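Local structure of iron transport multicopper oxidase FET3 (Saccharomyces cerevisiae, 1ZPU) at residues 351-356 / 490-495; 363-368 / 476-481; 226-231 / 236-241. The protein oxidises ferrous to ferric iron with molecular oxygen, using four bound coppers, for high-affinity iron uptake in yeast, and also oxidises cuprous ions. One frame throughout, in Å; residues are numbered along the deposited sequence.

Contact 1: residues 351-356 / 490-495; sequences TVLSSG and QQLSEN
Leu353 and Gln491 bring the two backbones nearest each other, their CA atoms 7.5 Å apart, where the chain beside helix 348-352 meets the extended run that leads into helix 494-502. No hydrogen bond bridges the two segments, and one side chain, Leu353, makes every contact from its own segment. Its CG lies anti to the carbonyl carbon (chi1 -70°), which carries the fork toward segment 490-495, where the two methyls meet different residues. CD1 reaches Leu492 at its branch point, with CG 3.7 Å away and the CD1 atoms of the two leucines 4.0 Å apart, and the side chains lie aslant to one another. The same Leu353 CD1 also rests near the main chain, 3.9 Å from Gln490 O. CD2 instead meets the NE2 end of the Gln491 amide, 3.8 Å from that nitrogen. Gln491 starts off to one side, but its chain is bent at chi2 (-50°), which folds the amide back toward the leucine. Its NE2 also bonds weakly to Ala487 O, so it has a polar partner, if a weak one, outside the contact. Ile484 of helix 481-486 also touches both Leu353 and Gln490, adding a further apolar neighbour. Helix 348-352 lies in the third plastocyanin-like region; helix 494-502, for which Ser493 is the N-cap, holds Cys500, disulfide-bonded to Cys81. The contact is mostly van der Waals in nature at a partly exposed site, with one true apolar pair, Leu353 with Leu492; water is probably only partly excluded, and no directional bond between the segments fixes one exact geometry.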
loop_
_atom_site.group_PDB
_atom_site.type_symbol
_atom_site.label_atom_id
_atom_site.label_comp_id
_atom_site.label_asym_id
_atom_site.label_seq_id
_atom_site.Cartn_x
_atom_site.Cartn_y
_atom_site.Cartn_z
ATOM N N THR A 351 15.445 -13.436 12.846
ATOM C CA THR A 351 15.577 -13.772 14.267
ATOM C C THR A 351 14.617 -14.887 14.664
ATOM O O THR A 351 15.008 -15.783 15.412
ATOM C CB THR A 351 15.537 -12.557 15.261
ATOM O OG1 THR A 351 14.232 -12.412 15.833
ATOM C CG2 THR A 351 15.977 -11.260 14.602
ATOM N N VAL A 352 13.387 -14.868 14.145
ATOM C CA VAL A 352 12.462 -15.992 14.388
ATOM C C VAL A 352 13.016 -17.335 13.872
ATOM O O VAL A 352 12.851 -18.380 14.519
ATOM C CB VAL A 352 10.980 -15.729 13.917
ATOM C CG1 VAL A 352 10.838 -14.436 13.172
ATOM C CG2 VAL A 352 10.415 -16.908 13.122
ATOM N N LEU A 353 13.706 -17.290 12.736
ATOM C CA LEU A 353 14.284 -18.497 12.159
ATOM C C LEU A 353 15.569 -18.971 12.837
ATOM O O LEU A 353 16.133 -19.996 12.442
ATOM C CB LEU A 353 14.503 -18.327 10.658
ATOM C CG LEU A 353 13.203 -18.279 9.856
ATOM C CD1 LEU A 353 13.488 -17.982 8.391
ATOM C CD2 LEU A 353 12.391 -19.561 10.004
ATOM N N SER A 354 16.034 -18.253 13.857
ATOM C CA SER A 354 17.247 -18.676 14.568
ATOM C C SER A 354 17.187 -18.488 16.084
ATOM O O SER A 354 18.209 -18.567 16.758
ATOM C CB SER A 354 18.490 -17.990 13.989
ATOM O OG SER A 354 18.344 -16.584 14.018
ATOM N N SER A 355 15.986 -18.256 16.605
ATOM C CA SER A 355 15.760 -18.102 18.041
ATOM C C SER A 355 15.275 -19.399 18.680
ATOM O O SER A 355 15.179 -19.494 19.905
ATOM C CB SER A 355 14.727 -17.004 18.300
ATOM O OG SER A 355 13.500 -17.278 17.636
ATOM N N GLY A 356 14.956 -20.384 17.844
ATOM C CA GLY A 356 14.454 -21.671 18.310
ATOM C C GLY A 356 13.161 -21.565 19.096
ATOM O O GLY A 356 12.142 -21.117 18.585
ATOM N N GLN A 490 9.494 -22.237 4.340
ATOM C CA GLN A 490 9.728 -20.956 4.970
ATOM C C GLN A 490 11.218 -20.680 5.187
ATOM O O GLN A 490 11.617 -19.529 5.368
ATOM C CB GLN A 490 8.970 -20.928 6.288
ATOM C CG GLN A 490 8.592 -19.565 6.754
ATOM C CD GLN A 490 7.537 -18.922 5.894
ATOM O OE1 GLN A 490 7.849 -18.090 5.046
ATOM N NE2 GLN A 490 6.279 -19.300 6.105
ATOM N N GLN A 491 12.032 -21.738 5.159
ATOM C CA GLN A 491 13.479 -21.618 5.375
ATOM C C GLN A 491 14.130 -20.741 4.306
ATOM O O GLN A 491 13.752 -20.795 3.143
ATOM C CB GLN A 491 14.162 -22.998 5.451
ATOM C CG GLN A 491 13.645 -23.962 6.555
ATOM C CD GLN A 491 13.575 -23.312 7.945
ATOM O OE1 GLN A 491 14.599 -23.120 8.606
ATOM N NE2 GLN A 491 12.357 -22.979 8.389
ATOM N N LEU A 492 15.097 -19.925 4.718
ATOM C CA LEU A 492 15.754 -18.975 3.821
ATOM C C LEU A 492 16.647 -19.673 2.810
ATOM O O LEU A 492 17.405 -20.579 3.151
ATOM C CB LEU A 492 16.558 -17.924 4.598
ATOM C CG LEU A 492 15.789 -17.100 5.633
ATOM C CD1 LEU A 492 16.729 -16.456 6.640
ATOM C CD2 LEU A 492 14.887 -16.060 4.987
ATOM N N SER A 493 16.542 -19.232 1.562
ATOM C CA SER A 493 17.321 -19.758 0.449
ATOM C C SER A 493 18.767 -19.271 0.495
ATOM O O SER A 493 19.080 -18.294 1.181
ATOM C CB SER A 493 16.692 -19.306 -0.866
ATOM O OG SER A 493 16.666 -17.892 -0.948
ATOM N N GLU A 494 19.640 -19.947 -0.252
ATOM C CA GLU A 494 21.039 -19.532 -0.371
ATOM C C GLU A 494 21.104 -18.100 -0.919
ATOM O O GLU A 494 21.829 -17.262 -0.384
ATOM C CB GLU A 494 21.865 -20.488 -1.258
ATOM C CG GLU A 494 21.468 -21.975 -1.221
ATOM C CD GLU A 494 22.185 -22.778 -0.143
ATOM O OE1 GLU A 494 22.512 -22.208 0.923
ATOM O OE2 GLU A 494 22.415 -23.994 -0.360
ATOM N N ASN A 495 20.330 -17.825 -1.966
ATOM C CA ASN A 495 20.296 -16.493 -2.553
ATOM C C ASN A 495 20.049 -15.369 -1.544
ATOM O O ASN A 495 20.778 -14.370 -1.552
ATOM C CB ASN A 495 19.281 -16.407 -3.688
ATOM C CG ASN A 495 19.198 -15.013 -4.265
ATOM O OD1 ASN A 495 18.120 -14.408 -4.325
ATOM N ND2 ASN A 495 20.350 -14.472 -4.655
#

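Contact 2: residues 363-368 / 476-481; sequences EIYGSN and VLVEDP
The ring of Tyr365 lies between aliphatic groups on its two faces: Val478 CG2 stands over one, and Ile364 CG1, from the preceding residue, sits 3.6 Å above the plane of the other, displaced toward the rim. The valine methyl lies 4.4 Å from Tyr365 CE2, a loose approach. At the far end of the ring the phenolic OH meets two more groups of segment 476-481, Pro481 CB at 3.9 Å and Val478 CG1 at 4.2 Å; the proline ring lies at a slant to the tyrosine side chain. Tyr365 reaches across because its CG is anti to the carbonyl carbon (chi1 -60°), which sends the ring from the 3-10 turn toward the strand, so that ring and hydroxyl span the 9.5 Å between the nearest CA atoms, those of Tyr365 and Val478. No hydrogen bond joins the two segments. The buried hydroxyl is nevertheless satisfied, since it bonds to Ala359 O, earlier in the same loop; this bond would also limit how far the ring can shift along the surface of Val478 and Pro481. Thr348, Thr351 and Val352 of helix 348-352 pack against the same tyrosine. On the other partner, Val478 belongs to strand 474-479, which pairs with strands 371-374 and 457-463, and Pro481 follows the N-cap residue Asp480 at the start of helix 481-486. The arrangement belongs to the third plastocyanin-like domain, a cupredoxin fold, where a connecting loop covers a strand of one sheet of the beta sandwich; that sheet also carries copper ligands on strands 392-396 and 457-463.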
loop_
_atom_site.group_PDB
_atom_site.type_symbol
_atom_site.label_atom_id
_atom_site.label_comp_id
_atom_site.label_asym_id
_atom_site.label_seq_id
_atom_site.Cartn_x
_atom_site.Cartn_y
_atom_site.Cartn_z
ATOM N N GLU A 363 9.977 -9.999 23.748
ATOM C CA GLU A 363 11.117 -9.185 24.152
ATOM C C GLU A 363 12.266 -9.213 23.145
ATOM O O GLU A 363 12.930 -8.194 22.934
ATOM C CB GLU A 363 11.617 -9.643 25.523
ATOM C CG GLU A 363 12.553 -8.666 26.185
ATOM C CD GLU A 363 13.099 -9.180 27.495
ATOM O OE1 GLU A 363 13.790 -10.229 27.501
ATOM O OE2 GLU A 363 12.848 -8.522 28.527
ATOM N N ILE A 364 12.483 -10.373 22.520
ATOM C CA ILE A 364 13.654 -10.592 21.662
ATOM C C ILE A 364 13.583 -9.867 20.331
ATOM O O ILE A 364 14.595 -9.745 19.634
ATOM C CB ILE A 364 13.929 -12.090 21.376
ATOM C CG1 ILE A 364 12.802 -12.706 20.547
ATOM C CG2 ILE A 364 14.161 -12.851 22.676
ATOM C CD1 ILE A 364 13.269 -13.722 19.533
ATOM N N TYR A 365 12.392 -9.398 19.969
ATOM C CA TYR A 365 12.221 -8.711 18.701
ATOM C C TYR A 365 12.453 -7.207 18.816
ATOM O O TYR A 365 12.436 -6.500 17.805
ATOM C CB TYR A 365 10.846 -8.998 18.110
ATOM C CG TYR A 365 10.591 -10.455 17.837
ATOM C CD1 TYR A 365 9.913 -11.237 18.761
ATOM C CD2 TYR A 365 11.020 -11.052 16.649
ATOM C CE1 TYR A 365 9.670 -12.572 18.517
ATOM C CE2 TYR A 365 10.774 -12.387 16.396
ATOM C CZ TYR A 365 10.099 -13.139 17.336
ATOM O OH TYR A 365 9.841 -14.468 17.116
ATOM N N GLY A 366 12.671 -6.726 20.039
ATOM C CA GLY A 366 12.994 -5.325 20.275
ATOM C C GLY A 366 11.868 -4.521 20.889
ATOM O O GLY A 366 10.694 -4.901 20.804
ATOM N N SER A 367 12.238 -3.401 21.503
ATOM C CA SER A 367 11.293 -2.511 22.168
ATOM C C SER A 367 10.837 -1.367 21.257
ATOM O O SER A 367 9.750 -0.811 21.450
ATOM C CB SER A 367 11.931 -1.928 23.420
ATOM O OG SER A 367 13.191 -1.368 23.106
ATOM N N ASN A 368 11.668 -1.021 20.273
ATOM C CA ASN A 368 11.413 0.142 19.429
ATOM C C ASN A 368 10.994 -0.272 18.021
ATOM O O ASN A 368 11.160 0.453 17.031
ATOM C CB ASN A 368 12.638 1.049 19.385
ATOM C CG ASN A 368 12.272 2.507 19.447
ATOM O OD1 ASN A 368 12.935 3.278 20.123
ATOM N ND2 ASN A 368 11.198 2.893 18.762
ATOM N N VAL A 476 4.878 -4.218 13.634
ATOM C CA VAL A 476 5.194 -5.531 13.089
ATOM C C VAL A 476 4.398 -6.645 13.770
ATOM O O VAL A 476 4.386 -6.762 15.001
ATOM C CB VAL A 476 6.708 -5.824 13.190
ATOM C CG1 VAL A 476 7.032 -7.199 12.629
ATOM C CG2 VAL A 476 7.506 -4.749 12.483
ATOM N N LEU A 477 3.735 -7.460 12.956
ATOM C CA LEU A 477 2.980 -8.610 13.442
ATOM C C LEU A 477 3.713 -9.915 13.150
ATOM O O LEU A 477 4.007 -10.216 12.000
ATOM C CB LEU A 477 1.599 -8.643 12.792
ATOM C CG LEU A 477 0.665 -7.468 13.081
ATOM C CD1 LEU A 477 -0.665 -7.709 12.420
ATOM C CD2 LEU A 477 0.455 -7.241 14.573
ATOM N N VAL A 478 4.011 -10.685 14.186
ATOM C CA VAL A 478 4.624 -11.991 14.005
ATOM C C VAL A 478 3.555 -13.047 14.278
ATOM O O VAL A 478 3.146 -13.257 15.428
ATOM C CB VAL A 478 5.850 -12.177 14.936
ATOM C CG1 VAL A 478 6.456 -13.554 14.766
ATOM C CG2 VAL A 478 6.887 -11.124 14.649
ATOM N N GLU A 479 3.097 -13.689 13.210
ATOM C CA GLU A 479 2.053 -14.704 13.276
ATOM C C GLU A 479 2.644 -16.082 13.570
ATOM O O GLU A 479 3.539 -16.531 12.858
ATOM C CB GLU A 479 1.341 -14.733 11.945
ATOM C CG GLU A 479 -0.129 -15.018 12.017
ATOM C CD GLU A 479 -0.878 -14.335 10.887
ATOM O OE1 GLU A 479 -0.697 -13.105 10.724
ATOM O OE2 GLU A 479 -1.635 -15.021 10.164
ATOM N N ASP A 480 2.104 -16.762 14.583
ATOM C CA ASP A 480 2.750 -17.925 15.221
ATOM C C ASP A 480 4.137 -18.281 14.674
ATOM O O ASP A 480 4.264 -19.050 13.719
ATOM C CB ASP A 480 1.828 -19.163 15.311
ATOM C CG ASP A 480 1.519 -19.769 13.962
ATOM O OD1 ASP A 480 1.541 -19.030 12.956
ATOM O OD2 ASP A 480 1.247 -20.987 13.911
ATOM N N PRO A 481 5.185 -17.702 15.285
ATOM C CA PRO A 481 6.569 -17.951 14.901
ATOM C C PRO A 481 6.906 -19.436 14.871
ATOM O O PRO A 481 7.790 -19.837 14.120
ATOM C CB PRO A 481 7.377 -17.253 16.002
ATOM C CG PRO A 481 6.402 -16.989 17.110
ATOM C CD PRO A 481 5.103 -16.768 16.420
#

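Contact 3: residues 226-231 / 236-241; sequences DMLYIT and YTVLVH
Tyr236 reaches over from strand 235-241 to Leu228, Tyr229 and Ile230, and its atoms meet these three residues in turn. CB begins against Leu228 CD1, 3.8 Å away, and CG lies close to the same methyl. Along one side of the ring, CD1 touches Leu228 CD2 at 3.7 Å, and CE1 stays near that methyl at 4.1 Å. Along the other side, CD2 approaches Ile230 CG1 at 4.0 Å, while CE2 is 3.9 Å from the backbone oxygen of Tyr229. At the tip, OH is 3.6 Å from Tyr229 O, but the bond it makes is with Arg436 NH1, from strand 434-436. With CG anti to the carbonyl carbon (chi1 -72°), the ring is sent across strand 228-230, Leu228 on one side of it and Ile230 on the other. Val238, two residues on, adds its CG2 to Leu228 CD1 at 4.1 Å. The two strands run nearly antiparallel, at 155°, yet their axes stay 9.9 Å apart at closest: they belong to different sheets, 235-241 to a six-stranded one and 228-230 to a five-stranded one, which face each other as in the sandwich of a cupredoxin domain. A leucine in place of Tyr236 would probably leave Arg436 without this hydroxyl partner and open a gap beside the carbonyl of Tyr229, where the outer ring now lies. All five touching residues are buried and no hydrogen bond joins the segments; aliphatic-to-ring packing dominates, with the Tyr229 carbonyl beside the outer ring. The Tyr236 hydroxyl bonds Arg436 of the third plastocyanin-like region, consistent with a side chain that packs in one domain and reaches its neighbour.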
loop_
_atom_site.group_PDB
_atom_site.type_symbol
_atom_site.label_atom_id
_atom_site.label_comp_id
_atom_site.label_asym_id
_atom_site.label_seq_id
_atom_site.Cartn_x
_atom_site.Cartn_y
_atom_site.Cartn_z
ATOM N N ASP A 226 -21.242 7.046 -9.355
ATOM C CA ASP A 226 -20.757 8.043 -10.276
ATOM C C ASP A 226 -19.329 8.409 -9.944
ATOM O O ASP A 226 -18.626 8.944 -10.790
ATOM C CB ASP A 226 -21.618 9.289 -10.182
ATOM C CG ASP A 226 -23.056 9.030 -10.570
ATOM O OD1 ASP A 226 -23.949 9.737 -10.048
ATOM O OD2 ASP A 226 -23.291 8.111 -11.396
ATOM N N MET A 227 -18.891 8.123 -8.720
ATOM C CA MET A 227 -17.590 8.600 -8.257
ATOM C C MET A 227 -16.892 7.663 -7.251
ATOM O O MET A 227 -17.534 7.077 -6.370
ATOM C CB MET A 227 -17.748 10.003 -7.664
ATOM C CG MET A 227 -16.432 10.725 -7.457
ATOM S SD MET A 227 -16.595 12.391 -6.806
ATOM C CE MET A 227 -17.578 13.167 -8.076
ATOM N N LEU A 228 -15.576 7.523 -7.378
ATOM C CA LEU A 228 -14.799 6.758 -6.387
ATOM C C LEU A 228 -13.833 7.641 -5.632
ATOM O O LEU A 228 -13.308 8.591 -6.189
ATOM C CB LEU A 228 -14.007 5.629 -7.039
ATOM C CG LEU A 228 -14.744 4.565 -7.847
ATOM C CD1 LEU A 228 -13.752 3.719 -8.625
ATOM C CD2 LEU A 228 -15.622 3.694 -6.953
ATOM N N TYR A 229 -13.612 7.325 -4.360
ATOM C CA TYR A 229 -12.500 7.889 -3.605
ATOM C C TYR A 229 -11.462 6.769 -3.428
ATOM O O TYR A 229 -11.709 5.801 -2.722
ATOM C CB TYR A 229 -12.985 8.431 -2.257
ATOM C CG TYR A 229 -11.917 9.086 -1.395
ATOM C CD1 TYR A 229 -11.570 10.432 -1.561
ATOM C CD2 TYR A 229 -11.249 8.355 -0.416
ATOM C CE1 TYR A 229 -10.579 11.026 -0.780
ATOM C CE2 TYR A 229 -10.264 8.935 0.369
ATOM C CZ TYR A 229 -9.936 10.267 0.190
ATOM O OH TYR A 229 -8.953 10.805 0.998
ATOM N N ILE A 230 -10.321 6.883 -4.089
ATOM C CA ILE A 230 -9.290 5.844 -4.052
ATOM C C ILE A 230 -8.043 6.368 -3.349
ATOM O O ILE A 230 -7.404 7.318 -3.848
ATOM C CB ILE A 230 -8.862 5.412 -5.478
ATOM C CG1 ILE A 230 -10.102 5.254 -6.367
ATOM C CG2 ILE A 230 -8.049 4.153 -5.437
ATOM C CD1 ILE A 230 -9.801 4.749 -7.760
ATOM N N THR A 231 -7.696 5.765 -2.207
ATOM C CA THR A 231 -6.468 6.121 -1.492
ATOM C C THR A 231 -5.309 5.441 -2.186
ATOM O O THR A 231 -5.513 4.581 -3.033
ATOM C CB THR A 231 -6.464 5.666 0.008
ATOM O OG1 THR A 231 -6.093 4.279 0.112
ATOM C CG2 THR A 231 -7.807 5.906 0.701
ATOM N N TYR A 236 -9.824 -0.392 -7.129
ATOM C CA TYR A 236 -11.225 -0.654 -7.442
ATOM C C TYR A 236 -11.245 -1.164 -8.853
ATOM O O TYR A 236 -10.715 -0.520 -9.745
ATOM C CB TYR A 236 -12.122 0.592 -7.325
ATOM C CG TYR A 236 -12.387 1.082 -5.919
ATOM C CD1 TYR A 236 -13.659 1.011 -5.346
ATOM C CD2 TYR A 236 -11.353 1.629 -5.157
ATOM C CE1 TYR A 236 -13.876 1.470 -4.025
ATOM C CE2 TYR A 236 -11.552 2.087 -3.866
ATOM C CZ TYR A 236 -12.800 2.007 -3.301
ATOM O OH TYR A 236 -12.916 2.479 -2.019
ATOM N N THR A 237 -11.824 -2.339 -9.048
ATOM C CA THR A 237 -12.115 -2.846 -10.384
ATOM C C THR A 237 -13.596 -2.614 -10.686
ATOM O O THR A 237 -14.477 -2.896 -9.868
ATOM C CB THR A 237 -11.770 -4.333 -10.533
ATOM O OG1 THR A 237 -10.403 -4.550 -10.167
ATOM C CG2 THR A 237 -11.987 -4.784 -11.968
ATOM N N VAL A 238 -13.850 -2.116 -11.887
ATOM C CA VAL A 238 -15.106 -1.480 -12.213
ATOM C C VAL A 238 -15.529 -1.888 -13.624
ATOM O O VAL A 238 -14.701 -1.943 -14.551
ATOM C CB VAL A 238 -14.908 0.062 -12.072
ATOM C CG1 VAL A 238 -15.547 0.838 -13.187
ATOM C CG2 VAL A 238 -15.363 0.548 -10.700
ATOM N N LEU A 239 -16.809 -2.217 -13.774
ATOM C CA LEU A 239 -17.402 -2.431 -15.082
ATOM C C LEU A 239 -17.901 -1.094 -15.621
ATOM O O LEU A 239 -18.507 -0.318 -14.882
ATOM C CB LEU A 239 -18.580 -3.414 -14.978
ATOM C CG LEU A 239 -18.372 -4.912 -14.733
ATOM C CD1 LEU A 239 -19.668 -5.548 -14.291
ATOM C CD2 LEU A 239 -17.854 -5.613 -15.969
ATOM N N VAL A 240 -17.639 -0.836 -16.902
ATOM C CA VAL A 240 -18.111 0.367 -17.580
ATOM C C VAL A 240 -18.695 -0.045 -18.918
ATOM O O VAL A 240 -18.015 -0.694 -19.717
ATOM C CB VAL A 240 -16.966 1.387 -17.801
ATOM C CG1 VAL A 240 -17.402 2.506 -18.720
ATOM C CG2 VAL A 240 -16.502 1.965 -16.471
ATOM N N HIS A 241 -19.955 0.308 -19.155
ATOM C CA HIS A 241 -20.581 -0.009 -20.425
ATOM C C HIS A 241 -20.716 1.251 -21.272
ATOM O O HIS A 241 -21.302 2.254 -20.836
ATOM C CB HIS A 241 -21.930 -0.719 -20.234
ATOM C CG HIS A 241 -22.480 -1.331 -21.497
ATOM N ND1 HIS A 241 -21.891 -2.409 -22.128
ATOM C CD2 HIS A 241 -23.576 -1.024 -22.233
ATOM C CE1 HIS A 241 -22.591 -2.730 -23.202
ATOM N NE2 HIS A 241 -23.623 -1.910 -23.285
#

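Overall arrangement
Contact 3 comes first along the chain, in the second plastocyanin-like region, and closes before the other two open. Contact 2 is then nested inside the loop that contact 1 closes. Those two are neighbours, with centres about 15 Å apart, and they touch, for instance where Ser355 packs on Ile364, so one loop-and-helix layer links strand 474-479 to the approach to helix 494-502. Contact 3 lies on the opposite side of the chain's centre, its centre about 42 Å from that of contact 1 and about 38 Å from that of contact 2. Contact 3 lies between the two sheets of one cupredoxin sandwich; contacts 1 and 2 form one continuous patch where helix and loop pack on another.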